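Local coordinates for protein ribokinase (Thermotoga maritima, PDB 1VM7) that probably phosphorylates D-ribose at O-5 with ATP and a divalent cation, most likely magnesium, as a dimeric sugar kinase of the PfkB family, at residues S23-V28 with D78-L83; V48-K53 with G293-I298; V99-G104 with N125-K130. All coordinates share one frame; numbering follows the deposited sequence.

Interaction 1. Residues S23-V28 with D78-L83; sequences SNIDIV and DDYSDL
Ile25 lies across the root and one face of the Tyr80 ring, the two side chains slanting past one another. CG2, placed anti to the backbone N by a chi1 of -55°, stands almost on the ring normal, Ile25 CG2 being 4.0 Å from the Tyr80 centroid and 5° off the perpendicular, a CH-pi contact. The other branch reaches the base of the aromatic side chain, where Ile25 CG1 comes within 3.5 Å of Tyr80 CB, and CD1 follows it there. The opposite face of the ring has Asp79 OD1 above its rim, so the ring lies between a methyl group and a carboxylate oxygen. Farther along the strand, the side chains of Ile27 and Tyr80 cross at about a right angle, Ile27 CD1 lying 4.1 Å from Tyr80 CE2. Replacing Ile25 by alanine would probably bare the ring face and the Tyr80 CB, leaving the tyrosine freer to turn. Ile25, with Asn24 and Asp26, is predicted to belong to the ribose site. The helix that presents Tyr80 is capped at its start, Asp78 OD1 accepting from Ser81 N at 2.9 Å. In the fold, helix 79-90 here packs on strand 24-30 of the four-stranded sheet, with Val48 of strand 40-51 also against Tyr80. Phe107 of the second subunit packs on Ile27 and its Arg105 on Tyr80, so this buried contact borders the dimer interface.

Interaction 2. Residues V48-K53 with G293-I298; sequences VFPGGK and GAQSSI
Ala294 opens the contact with its methyl group, CB lying 4.2 Å from the carbonyl oxygen of Pro50, while the carbonyl of Ala294 itself serves the turn: Ser297 OG donates to Ala294 O at 2.6 Å and Ser297 N shares the same acceptor. Gln295, which begins the short 3-10 segment, does most of the touching. Its backbone N is joined to Pro50 by a water that accepts from Gln295 N and donates to Pro50 O at 2.8 Å. Beyond CG the chain is extended (chi2 180°), and this carries the amide obliquely across the proline ring, with Gln295 OE1 3.5 Å from Pro50 CB. The nitrogen end has other partners: Gln295 NE2 bonds to Asn56 OD1 and, at 2.9 Å, to a second water whose link to Gly51 O is weak. Two residues on, Ser297 is, with Gly293, predicted to belong to the potassium site, and Gly52 and Lys53 to the ribose site. The chemistry is therefore that of a hydrated seam. Strand 40-51 and the loop before helix 301-309 meet through van der Waals contact and bridging water: Pro50 O and Gln295 N share one water, and Gln295 NE2 turns to Asn56 and another.

Interaction 3. Residues V99-G104 with N125-K130; sequences VSLPTG and NAELKK
Apolar packing joins Leu101 and Val99 to the aliphatic part of Glu127. The leucine comes in at about a right angle to the glutamate, Leu101 CD1 standing 3.4 Å from Glu127 CG, and Val99 CG2 slants past the same methylene at 4.1 Å. A bend in the glutamate chain, chi2 -60°, swings its carboxylate beside the leucine methyl, so that Glu127 OE2 is 3.2 Å from Leu101 CD1. This is a close approach of a carboxylate oxygen to a methyl group, a contact of proximity with no bond in it. Close packing also marks the other end of the loop, where Asn125 ND2 approaches Gly104 CA at 3.8 Å. A beta carbon on Gly104 would run into that amide nitrogen, so the lack of a side chain lets the asparagine lie close. Among polar bonds, the asparagine amide gives its own to Ser23 O, and a backbone hydrogen bond between Pro102 and Ala124, the residue preceding Asn125, adds to the join. The contact thus brings together two loops, one linking strand 93-98, at an edge of the large sheet, to strand 105-110 of the small one, the other following strand 116-121. Thr103 packs on helix 79-90 beside them, and Met46 of the second subunit touches Pro102.

The three contacts illustrate how one small sheet can be tied to its surroundings at several points. Interactions 1 and 2 meet on neighbouring strands 24-30 and 40-51, their centres about 11 Å apart, and their segments alternate along the chain. Interaction 3 follows interaction 1 in sequence and is nested inside the long loop closed by interaction 2; its centre is about 13 Å from that of interaction 1, which it touches, and about 20 Å from that of interaction 2, which it does not. Together they set predicted ribose-site residues, carried on or beside strands of the small sheet that also borders the second subunit, near the loop of the predicted potassium site.

Interaction 1. Residues S23-V28 with D78-L83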
ATOM      1  N   SER A  23     -14.156  -0.871  -8.265  1.00 33.64           N
ATOM      2  CA  SER A  23     -14.037  -0.850  -6.800  1.00 33.66           C
ATOM      3  C   SER A  23     -12.522  -0.812  -6.443  1.00 33.83           C
ATOM      4  O   SER A  23     -11.766  -1.633  -6.958  1.00 33.99           O
ATOM      5  CB  SER A  23     -14.592  -2.121  -6.163  1.00 33.67           C
ATOM      6  OG  SER A  23     -15.956  -2.314  -6.414  1.00 34.18           O
ATOM      7  N   ASN A  24     -12.092   0.113  -5.586  1.00 33.76           N
ATOM      8  CA  ASN A  24     -10.688   0.327  -5.223  1.00 35.11           C
ATOM      9  C   ASN A  24     -10.619   0.561  -3.720  1.00 35.26           C
ATOM     10  O   ASN A  24     -11.551   1.141  -3.124  1.00 36.46           O
ATOM     11  CB  ASN A  24     -10.219   1.580  -5.978  1.00 35.44           C
ATOM     12  CG  ASN A  24      -8.746   1.859  -5.838  1.00 39.43           C
ATOM     13  OD1 ASN A  24      -7.890   1.172  -6.446  1.00 42.94           O
ATOM     14  ND2 ASN A  24      -8.420   2.921  -5.069  1.00 39.59           N
ATOM     15  N   ILE A  25      -9.536   0.117  -3.105  1.00 34.92           N
ATOM     16  CA  ILE A  25      -9.168   0.523  -1.768  1.00 34.61           C
ATOM     17  C   ILE A  25      -8.162   1.626  -1.941  1.00 34.46           C
ATOM     18  O   ILE A  25      -7.159   1.410  -2.615  1.00 34.54           O
ATOM     19  CB  ILE A  25      -8.431  -0.616  -1.043  1.00 34.42           C
ATOM     20  CG1 ILE A  25      -9.283  -1.880  -1.068  1.00 36.85           C
ATOM     21  CG2 ILE A  25      -8.100  -0.230   0.384  1.00 34.38           C
ATOM     22  CD1 ILE A  25     -10.640  -1.726  -0.422  1.00 36.27           C
ATOM     23  N   ASP A  26      -8.400   2.780  -1.315  1.00 34.10           N
ATOM     24  CA  ASP A  26      -7.404   3.858  -1.321  1.00 33.73           C
ATOM     25  C   ASP A  26      -6.593   3.791  -0.044  1.00 33.84           C
ATOM     26  O   ASP A  26      -7.138   3.952   1.057  1.00 32.56           O
ATOM     27  CB  ASP A  26      -8.081   5.212  -1.464  1.00 34.46           C
ATOM     28  CG  ASP A  26      -8.650   5.418  -2.840  1.00 33.50           C
ATOM     29  OD1 ASP A  26      -8.052   4.924  -3.789  1.00 33.72           O
ATOM     30  OD2 ASP A  26      -9.669   6.099  -2.981  1.00 39.54           O
ATOM     31  N   ILE A  27      -5.293   3.558  -0.206  1.00 33.09           N
ATOM     32  CA  ILE A  27      -4.373   3.403   0.914  1.00 33.22           C
ATOM     33  C   ILE A  27      -3.557   4.678   1.025  1.00 33.09           C
ATOM     34  O   ILE A  27      -2.692   4.948   0.181  1.00 33.25           O
ATOM     35  CB  ILE A  27      -3.468   2.134   0.759  1.00 33.69           C
ATOM     36  CG1 ILE A  27      -4.337   0.875   0.699  1.00 33.18           C
ATOM     37  CG2 ILE A  27      -2.472   2.012   1.908  1.00 33.12           C
ATOM     38  CD1 ILE A  27      -3.685  -0.253  -0.030  1.00 36.06           C
ATOM     39  N   VAL A  28      -3.853   5.486   2.058  1.00 32.43           N
ATOM     40  CA  VAL A  28      -3.260   6.798   2.151  1.00 32.31           C
ATOM     41  C   VAL A  28      -2.122   6.702   3.137  1.00 32.87           C
ATOM     42  O   VAL A  28      -2.322   6.388   4.316  1.00 32.45           O
ATOM     43  CB  VAL A  28      -4.276   7.875   2.587  1.00 33.02           C
ATOM     44  CG1 VAL A  28      -3.598   9.249   2.686  1.00 33.97           C
ATOM     45  CG2 VAL A  28      -5.439   7.925   1.593  1.00 33.29           C
ATOM     46  N   ASP A  78      -9.806 -11.222  -0.967  1.00 31.33           N
ATOM     47  CA  ASP A  78      -8.944 -10.840   0.120  1.00 31.30           C
ATOM     48  C   ASP A  78      -9.720 -10.071   1.200  1.00 31.54           C
ATOM     49  O   ASP A  78     -10.930  -9.826   1.095  1.00 30.87           O
ATOM     50  CB  ASP A  78      -7.748 -10.041  -0.417  1.00 31.01           C
ATOM     51  CG  ASP A  78      -8.148  -8.969  -1.428  1.00 31.57           C
ATOM     52  OD1 ASP A  78      -9.298  -8.443  -1.375  1.00 29.54           O
ATOM     53  OD2 ASP A  78      -7.276  -8.645  -2.246  1.00 29.02           O
ATOM     54  N   ASP A  79      -9.011  -9.720   2.258  1.00 31.41           N
ATOM     55  CA  ASP A  79      -9.579  -8.967   3.347  1.00 31.48           C
ATOM     56  C   ASP A  79     -10.229  -7.651   2.860  1.00 31.35           C
ATOM     57  O   ASP A  79     -11.309  -7.269   3.332  1.00 30.50           O
ATOM     58  CB  ASP A  79      -8.504  -8.745   4.428  1.00 32.25           C
ATOM     59  CG  ASP A  79      -7.148  -8.338   3.838  1.00 34.83           C
ATOM     60  OD1 ASP A  79      -7.116  -7.721   2.723  1.00 35.97           O
ATOM     61  OD2 ASP A  79      -6.124  -8.642   4.493  1.00 38.21           O
ATOM     62  N   TYR A  80      -9.618  -6.987   1.892  1.00 30.49           N
ATOM     63  CA  TYR A  80     -10.207  -5.781   1.395  1.00 30.65           C
ATOM     64  C   TYR A  80     -11.525  -6.077   0.682  1.00 31.07           C
ATOM     65  O   TYR A  80     -12.501  -5.334   0.827  1.00 30.64           O
ATOM     66  CB  TYR A  80      -9.217  -4.999   0.527  1.00 30.90           C
ATOM     67  CG  TYR A  80      -8.069  -4.327   1.315  1.00 30.23           C
ATOM     68  CD1 TYR A  80      -8.246  -3.853   2.617  1.00 33.70           C
ATOM     69  CD2 TYR A  80      -6.836  -4.087   0.722  1.00 32.38           C
ATOM     70  CE1 TYR A  80      -7.188  -3.229   3.345  1.00 30.19           C
ATOM     71  CE2 TYR A  80      -5.776  -3.456   1.441  1.00 31.92           C
ATOM     72  CZ  TYR A  80      -5.969  -3.023   2.742  1.00 30.88           C
ATOM     73  OH  TYR A  80      -4.919  -2.410   3.436  1.00 31.14           O
ATOM     74  N   SER A  81     -11.579  -7.154  -0.088  1.00 31.17           N
ATOM     75  CA  SER A  81     -12.833  -7.516  -0.759  1.00 31.76           C
ATOM     76  C   SER A  81     -13.938  -7.785   0.302  1.00 31.95           C
ATOM     77  O   SER A  81     -15.073  -7.317   0.182  1.00 31.27           O
ATOM     78  CB  SER A  81     -12.657  -8.713  -1.715  1.00 31.68           C
ATOM     79  OG  SER A  81     -12.527  -9.923  -1.025  1.00 32.56           O
ATOM     80  N   ASP A  82     -13.576  -8.483   1.374  1.00 32.21           N
ATOM     81  CA  ASP A  82     -14.494  -8.685   2.500  1.00 32.37           C
ATOM     82  C   ASP A  82     -15.014  -7.387   3.051  1.00 32.62           C
ATOM     83  O   ASP A  82     -16.203  -7.280   3.295  1.00 32.07           O
ATOM     84  CB  ASP A  82     -13.858  -9.478   3.636  1.00 32.67           C
ATOM     85  CG  ASP A  82     -13.518 -10.892   3.234  1.00 33.48           C
ATOM     86  OD1 ASP A  82     -14.132 -11.385   2.282  1.00 35.05           O
ATOM     87  OD2 ASP A  82     -12.626 -11.491   3.858  1.00 37.65           O
ATOM     88  N   LEU A  83     -14.137  -6.409   3.241  1.00 33.53           N
ATOM     89  CA  LEU A  83     -14.577  -5.100   3.732  1.00 34.18           C
ATOM     90  C   LEU A  83     -15.537  -4.430   2.739  1.00 33.83           C
ATOM     91  O   LEU A  83     -16.549  -3.825   3.152  1.00 32.12           O
ATOM     92  CB  LEU A  83     -13.382  -4.200   4.098  1.00 35.64           C
ATOM     93  CG  LEU A  83     -12.649  -4.770   5.352  1.00 38.58           C
ATOM     94  CD1 LEU A  83     -11.205  -4.229   5.525  1.00 40.38           C
ATOM     95  CD2 LEU A  83     -13.473  -4.591   6.650  1.00 38.58           C
TER

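Interaction 2. Residues V48-K53 with G293-I298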
ATOM      1  N   VAL A  48      -7.062   3.658   5.303  1.00 32.84           N
ATOM      2  CA  VAL A  48      -7.615   2.962   4.171  1.00 32.68           C
ATOM      3  C   VAL A  48      -9.091   3.349   4.029  1.00 32.57           C
ATOM      4  O   VAL A  48      -9.819   3.440   5.016  1.00 31.51           O
ATOM      5  CB  VAL A  48      -7.443   1.465   4.410  1.00 33.60           C
ATOM      6  CG1 VAL A  48      -7.871   0.670   3.234  1.00 34.58           C
ATOM      7  CG2 VAL A  48      -5.940   1.151   4.721  1.00 33.84           C
ATOM      8  N   PHE A  49      -9.494   3.631   2.797  1.00 32.16           N
ATOM      9  CA  PHE A  49     -10.803   4.118   2.495  1.00 32.12           C
ATOM     10  C   PHE A  49     -11.290   3.361   1.269  1.00 32.00           C
ATOM     11  O   PHE A  49     -10.505   3.076   0.357  1.00 32.64           O
ATOM     12  CB  PHE A  49     -10.747   5.605   2.162  1.00 32.58           C
ATOM     13  CG  PHE A  49     -10.071   6.426   3.204  1.00 33.34           C
ATOM     14  CD1 PHE A  49     -10.781   6.915   4.290  1.00 33.47           C
ATOM     15  CD2 PHE A  49      -8.718   6.692   3.109  1.00 32.80           C
ATOM     16  CE1 PHE A  49     -10.156   7.695   5.247  1.00 34.97           C
ATOM     17  CE2 PHE A  49      -8.103   7.471   4.050  1.00 35.28           C
ATOM     18  CZ  PHE A  49      -8.809   7.963   5.122  1.00 33.37           C
ATOM     19  N   PRO A  50     -12.588   3.041   1.238  1.00 31.61           N
ATOM     20  CA  PRO A  50     -13.150   2.553  -0.003  1.00 31.74           C
ATOM     21  C   PRO A  50     -13.178   3.664  -1.096  1.00 31.66           C
ATOM     22  O   PRO A  50     -13.318   4.837  -0.799  1.00 31.65           O
ATOM     23  CB  PRO A  50     -14.539   2.073   0.388  1.00 31.28           C
ATOM     24  CG  PRO A  50     -14.820   2.675   1.763  1.00 31.88           C
ATOM     25  CD  PRO A  50     -13.589   3.234   2.312  1.00 31.60           C
ATOM     26  N   GLY A  51     -13.027   3.250  -2.343  1.00 32.29           N
ATOM     27  CA  GLY A  51     -12.900   4.163  -3.462  1.00 32.81           C
ATOM     28  C   GLY A  51     -13.190   3.463  -4.759  1.00 33.07           C
ATOM     29  O   GLY A  51     -13.889   2.432  -4.786  1.00 33.66           O
ATOM     30  N   GLY A  52     -12.704   4.041  -5.847  1.00 33.59           N
ATOM     31  CA  GLY A  52     -13.088   3.602  -7.172  1.00 32.99           C
ATOM     32  C   GLY A  52     -14.269   4.452  -7.599  1.00 33.21           C
ATOM     33  O   GLY A  52     -15.153   4.733  -6.815  1.00 33.57           O
ATOM     34  N   LYS A  53     -14.366   4.853  -8.845  1.00 33.64           N
ATOM     35  CA  LYS A  53     -15.527   5.695  -9.255  1.00 34.03           C
ATOM     36  C   LYS A  53     -16.832   4.949  -9.309  1.00 33.39           C
ATOM     37  O   LYS A  53     -17.878   5.492  -8.957  1.00 32.92           O
ATOM     38  CB  LYS A  53     -15.297   6.392 -10.585  1.00 33.99           C
ATOM     39  CG  LYS A  53     -14.157   7.385 -10.517  1.00 35.54           C
ATOM     40  CD  LYS A  53     -13.718   7.837 -11.887  1.00 36.67           C
ATOM     41  CE  LYS A  53     -12.517   8.814 -11.748  1.00 41.52           C
ATOM     42  NZ  LYS A  53     -12.857  10.087 -11.026  1.00 40.95           N
ATOM     43  N   GLY A 293     -13.301  13.247   2.488  1.00 34.95           N
ATOM     44  CA  GLY A 293     -13.351  11.883   2.040  1.00 34.10           C
ATOM     45  C   GLY A 293     -14.177  11.674   0.810  1.00 34.17           C
ATOM     46  O   GLY A 293     -14.829  12.594   0.316  1.00 33.59           O
ATOM     47  N   ALA A 294     -14.112  10.436   0.326  1.00 33.97           N
ATOM     48  CA  ALA A 294     -14.852  10.003  -0.822  1.00 34.53           C
ATOM     49  C   ALA A 294     -16.226   9.521  -0.357  1.00 34.78           C
ATOM     50  O   ALA A 294     -17.163  10.310  -0.258  1.00 35.33           O
ATOM     51  CB  ALA A 294     -14.073   8.895  -1.591  1.00 33.94           C
ATOM     52  N   GLN A 295     -16.356   8.237  -0.055  1.00 34.78           N
ATOM     53  CA  GLN A 295     -17.675   7.681   0.268  1.00 34.71           C
ATOM     54  C   GLN A 295     -18.201   8.199   1.583  1.00 34.52           C
ATOM     55  O   GLN A 295     -19.425   8.328   1.792  1.00 35.17           O
ATOM     56  CB  GLN A 295     -17.664   6.155   0.268  1.00 34.14           C
ATOM     57  CG  GLN A 295     -17.362   5.596  -1.119  1.00 32.10           C
ATOM     58  CD  GLN A 295     -17.342   4.114  -1.158  1.00 31.43           C
ATOM     59  OE1 GLN A 295     -17.741   3.449  -0.188  1.00 31.26           O
ATOM     60  NE2 GLN A 295     -16.877   3.546  -2.297  1.00 29.14           N
ATOM     61  N   SER A 296     -17.289   8.530   2.473  1.00 34.49           N
ATOM     62  CA  SER A 296     -17.698   9.146   3.712  1.00 34.45           C
ATOM     63  C   SER A 296     -18.378  10.527   3.513  1.00 33.56           C
ATOM     64  O   SER A 296     -19.070  10.969   4.398  1.00 33.92           O
ATOM     65  CB  SER A 296     -16.511   9.261   4.683  1.00 34.62           C
ATOM     66  OG  SER A 296     -15.603  10.252   4.252  1.00 35.77           O
ATOM     67  N   SER A 297     -18.193  11.192   2.373  1.00 33.03           N
ATOM     68  CA  SER A 297     -18.835  12.493   2.140  1.00 33.15           C
ATOM     69  C   SER A 297     -20.257  12.414   1.579  1.00 32.69           C
ATOM     70  O   SER A 297     -20.899  13.442   1.400  1.00 31.98           O
ATOM     71  CB  SER A 297     -18.023  13.328   1.147  1.00 32.60           C
ATOM     72  OG  SER A 297     -18.145  12.728  -0.143  1.00 35.17           O
ATOM     73  N   ILE A 298     -20.680  11.222   1.180  1.00 33.10           N
ATOM     74  CA  ILE A 298     -21.922  11.059   0.438  1.00 33.09           C
ATOM     75  C   ILE A 298     -23.091  11.378   1.365  1.00 32.88           C
ATOM     76  O   ILE A 298     -23.230  10.756   2.407  1.00 33.38           O
ATOM     77  CB  ILE A 298     -22.049   9.631  -0.127  1.00 32.53           C
ATOM     78  CG1 ILE A 298     -20.953   9.416  -1.169  1.00 33.66           C
ATOM     79  CG2 ILE A 298     -23.435   9.432  -0.735  1.00 33.17           C
ATOM     80  CD1 ILE A 298     -20.730   7.988  -1.658  1.00 32.96           C
TER
HETATM   81  O   HOH W   1     -14.308   6.550   1.185  1.00 29.02           O
HETATM   82  O   HOH W   2     -15.969   0.777  -2.618  1.00 18.47           O

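Interaction 3. Residues V99-G104 with N125-K130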
ATOM      1  N   VAL A  99     -12.897 -12.484  -7.845  1.00 32.71           N
ATOM      2  CA  VAL A  99     -11.906 -13.129  -8.713  1.00 33.16           C
ATOM      3  C   VAL A  99     -10.667 -13.354  -7.885  1.00 33.60           C
ATOM      4  O   VAL A  99     -10.580 -12.847  -6.764  1.00 34.21           O
ATOM      5  CB  VAL A  99     -11.599 -12.292  -9.988  1.00 33.68           C
ATOM      6  CG1 VAL A  99     -12.848 -12.196 -10.853  1.00 34.18           C
ATOM      7  CG2 VAL A  99     -11.088 -10.861  -9.653  1.00 33.35           C
ATOM      8  N   SER A 100      -9.711 -14.110  -8.405  1.00 33.86           N
ATOM      9  CA  SER A 100      -8.514 -14.458  -7.633  1.00 34.57           C
ATOM     10  C   SER A 100      -7.391 -13.390  -7.630  1.00 34.77           C
ATOM     11  O   SER A 100      -6.380 -13.550  -6.956  1.00 35.71           O
ATOM     12  CB  SER A 100      -7.943 -15.785  -8.134  1.00 34.53           C
ATOM     13  OG  SER A 100      -7.402 -15.576  -9.415  1.00 35.26           O
ATOM     14  N   LEU A 101      -7.567 -12.279  -8.341  1.00 34.75           N
ATOM     15  CA  LEU A 101      -6.580 -11.214  -8.282  1.00 34.00           C
ATOM     16  C   LEU A 101      -6.822 -10.407  -7.002  1.00 32.96           C
ATOM     17  O   LEU A 101      -7.912 -10.460  -6.436  1.00 32.97           O
ATOM     18  CB  LEU A 101      -6.678 -10.320  -9.507  1.00 34.58           C
ATOM     19  CG  LEU A 101      -6.191 -10.840 -10.872  1.00 36.63           C
ATOM     20  CD1 LEU A 101      -6.293  -9.698 -11.880  1.00 40.16           C
ATOM     21  CD2 LEU A 101      -4.754 -11.324 -10.865  1.00 37.71           C
ATOM     22  N   PRO A 102      -5.805  -9.667  -6.523  1.00 31.53           N
ATOM     23  CA  PRO A 102      -6.101  -8.778  -5.403  1.00 30.85           C
ATOM     24  C   PRO A 102      -7.119  -7.734  -5.806  1.00 30.39           C
ATOM     25  O   PRO A 102      -7.143  -7.303  -6.948  1.00 29.84           O
ATOM     26  CB  PRO A 102      -4.739  -8.130  -5.096  1.00 30.85           C
ATOM     27  CG  PRO A 102      -3.739  -9.122  -5.629  1.00 30.45           C
ATOM     28  CD  PRO A 102      -4.391  -9.567  -6.910  1.00 31.06           C
ATOM     29  N   THR A 103      -7.955  -7.338  -4.855  1.00 30.10           N
ATOM     30  CA  THR A 103      -8.881  -6.255  -5.033  1.00 30.31           C
ATOM     31  C   THR A 103      -8.060  -5.061  -5.496  1.00 30.51           C
ATOM     32  O   THR A 103      -6.946  -4.887  -5.037  1.00 29.81           O
ATOM     33  CB  THR A 103      -9.608  -5.919  -3.673  1.00 30.50           C
ATOM     34  OG1 THR A 103     -10.321  -7.071  -3.191  1.00 27.71           O
ATOM     35  CG2 THR A 103     -10.576  -4.746  -3.826  1.00 30.89           C
ATOM     36  N   GLY A 104      -8.601  -4.237  -6.387  1.00 31.29           N
ATOM     37  CA  GLY A 104      -7.899  -3.060  -6.891  1.00 31.37           C
ATOM     38  C   GLY A 104      -7.562  -2.146  -5.719  1.00 31.88           C
ATOM     39  O   GLY A 104      -8.341  -2.051  -4.714  1.00 32.32           O
ATOM     40  N   ASN A 125     -10.237  -5.192 -10.927  1.00 30.93           N
ATOM     41  CA  ASN A 125     -10.961  -4.355 -11.898  1.00 31.31           C
ATOM     42  C   ASN A 125     -10.660  -4.710 -13.359  1.00 31.27           C
ATOM     43  O   ASN A 125     -11.523  -4.615 -14.208  1.00 31.19           O
ATOM     44  CB  ASN A 125     -10.704  -2.869 -11.650  1.00 31.85           C
ATOM     45  CG  ASN A 125     -11.266  -2.399 -10.319  1.00 32.02           C
ATOM     46  OD1 ASN A 125     -12.461  -2.496 -10.068  1.00 31.09           O
ATOM     47  ND2 ASN A 125     -10.400  -1.912  -9.466  1.00 32.54           N
ATOM     48  N   ALA A 126      -9.438  -5.171 -13.615  1.00 31.50           N
ATOM     49  CA  ALA A 126      -9.004  -5.536 -14.950  1.00 31.32           C
ATOM     50  C   ALA A 126      -9.635  -6.848 -15.426  1.00 31.56           C
ATOM     51  O   ALA A 126      -9.541  -7.192 -16.597  1.00 31.45           O
ATOM     52  CB  ALA A 126      -7.470  -5.625 -14.980  1.00 30.84           C
ATOM     53  N   GLU A 127     -10.260  -7.582 -14.515  1.00 31.60           N
ATOM     54  CA  GLU A 127     -10.877  -8.834 -14.847  1.00 31.94           C
ATOM     55  C   GLU A 127     -12.326  -8.694 -15.244  1.00 32.19           C
ATOM     56  O   GLU A 127     -12.943  -9.674 -15.626  1.00 33.15           O
ATOM     57  CB  GLU A 127     -10.749  -9.776 -13.664  1.00 31.87           C
ATOM     58  CG  GLU A 127      -9.322 -10.067 -13.278  1.00 32.58           C
ATOM     59  CD  GLU A 127      -8.507 -10.709 -14.400  1.00 34.46           C
ATOM     60  OE1 GLU A 127      -8.797 -11.868 -14.822  1.00 32.86           O
ATOM     61  OE2 GLU A 127      -7.536 -10.051 -14.841  1.00 37.10           O
ATOM     62  N   LEU A 128     -12.866  -7.489 -15.172  1.00 32.81           N
ATOM     63  CA  LEU A 128     -14.255  -7.243 -15.482  1.00 33.21           C
ATOM     64  C   LEU A 128     -14.397  -7.099 -16.987  1.00 33.75           C
ATOM     65  O   LEU A 128     -14.454  -5.986 -17.539  1.00 33.54           O
ATOM     66  CB  LEU A 128     -14.753  -6.020 -14.745  1.00 32.44           C
ATOM     67  CG  LEU A 128     -16.228  -5.655 -14.946  1.00 33.85           C
ATOM     68  CD1 LEU A 128     -17.158  -6.878 -15.176  1.00 33.12           C
ATOM     69  CD2 LEU A 128     -16.703  -4.803 -13.791  1.00 34.42           C
ATOM     70  N   LYS A 129     -14.483  -8.263 -17.617  1.00 34.00           N
ATOM     71  CA  LYS A 129     -14.561  -8.407 -19.062  1.00 34.60           C
ATOM     72  C   LYS A 129     -15.988  -8.730 -19.475  1.00 34.74           C
ATOM     73  O   LYS A 129     -16.857  -9.091 -18.644  1.00 33.58           O
ATOM     74  CB  LYS A 129     -13.611  -9.518 -19.524  1.00 35.03           C
ATOM     75  CG  LYS A 129     -12.108  -9.187 -19.289  1.00 36.81           C
ATOM     76  CD  LYS A 129     -11.277 -10.462 -19.201  1.00 38.63           C
ATOM     77  CE  LYS A 129      -9.850 -10.193 -18.751  1.00 39.15           C
ATOM     78  NZ  LYS A 129      -9.168  -9.298 -19.706  1.00 41.24           N
ATOM     79  N   LYS A 130     -16.213  -8.620 -20.778  1.00 35.23           N
ATOM     80  CA  LYS A 130     -17.562  -8.687 -21.326  1.00 36.08           C
ATOM     81  C   LYS A 130     -18.207 -10.045 -21.067  1.00 35.89           C
ATOM     82  O   LYS A 130     -19.413 -10.101 -20.858  1.00 36.29           O
ATOM     83  CB  LYS A 130     -17.559  -8.219 -22.795  1.00 35.87           C
ATOM     84  CG  LYS A 130     -16.730  -9.055 -23.762  1.00 37.05           C
ATOM     85  CD  LYS A 130     -16.382  -8.263 -25.028  1.00 36.96           C
ATOM     86  CE  LYS A 130     -16.215  -9.183 -26.215  1.00 39.04           C
ATOM     87  NZ  LYS A 130     -15.346 -10.364 -25.904  1.00 39.72           N
TER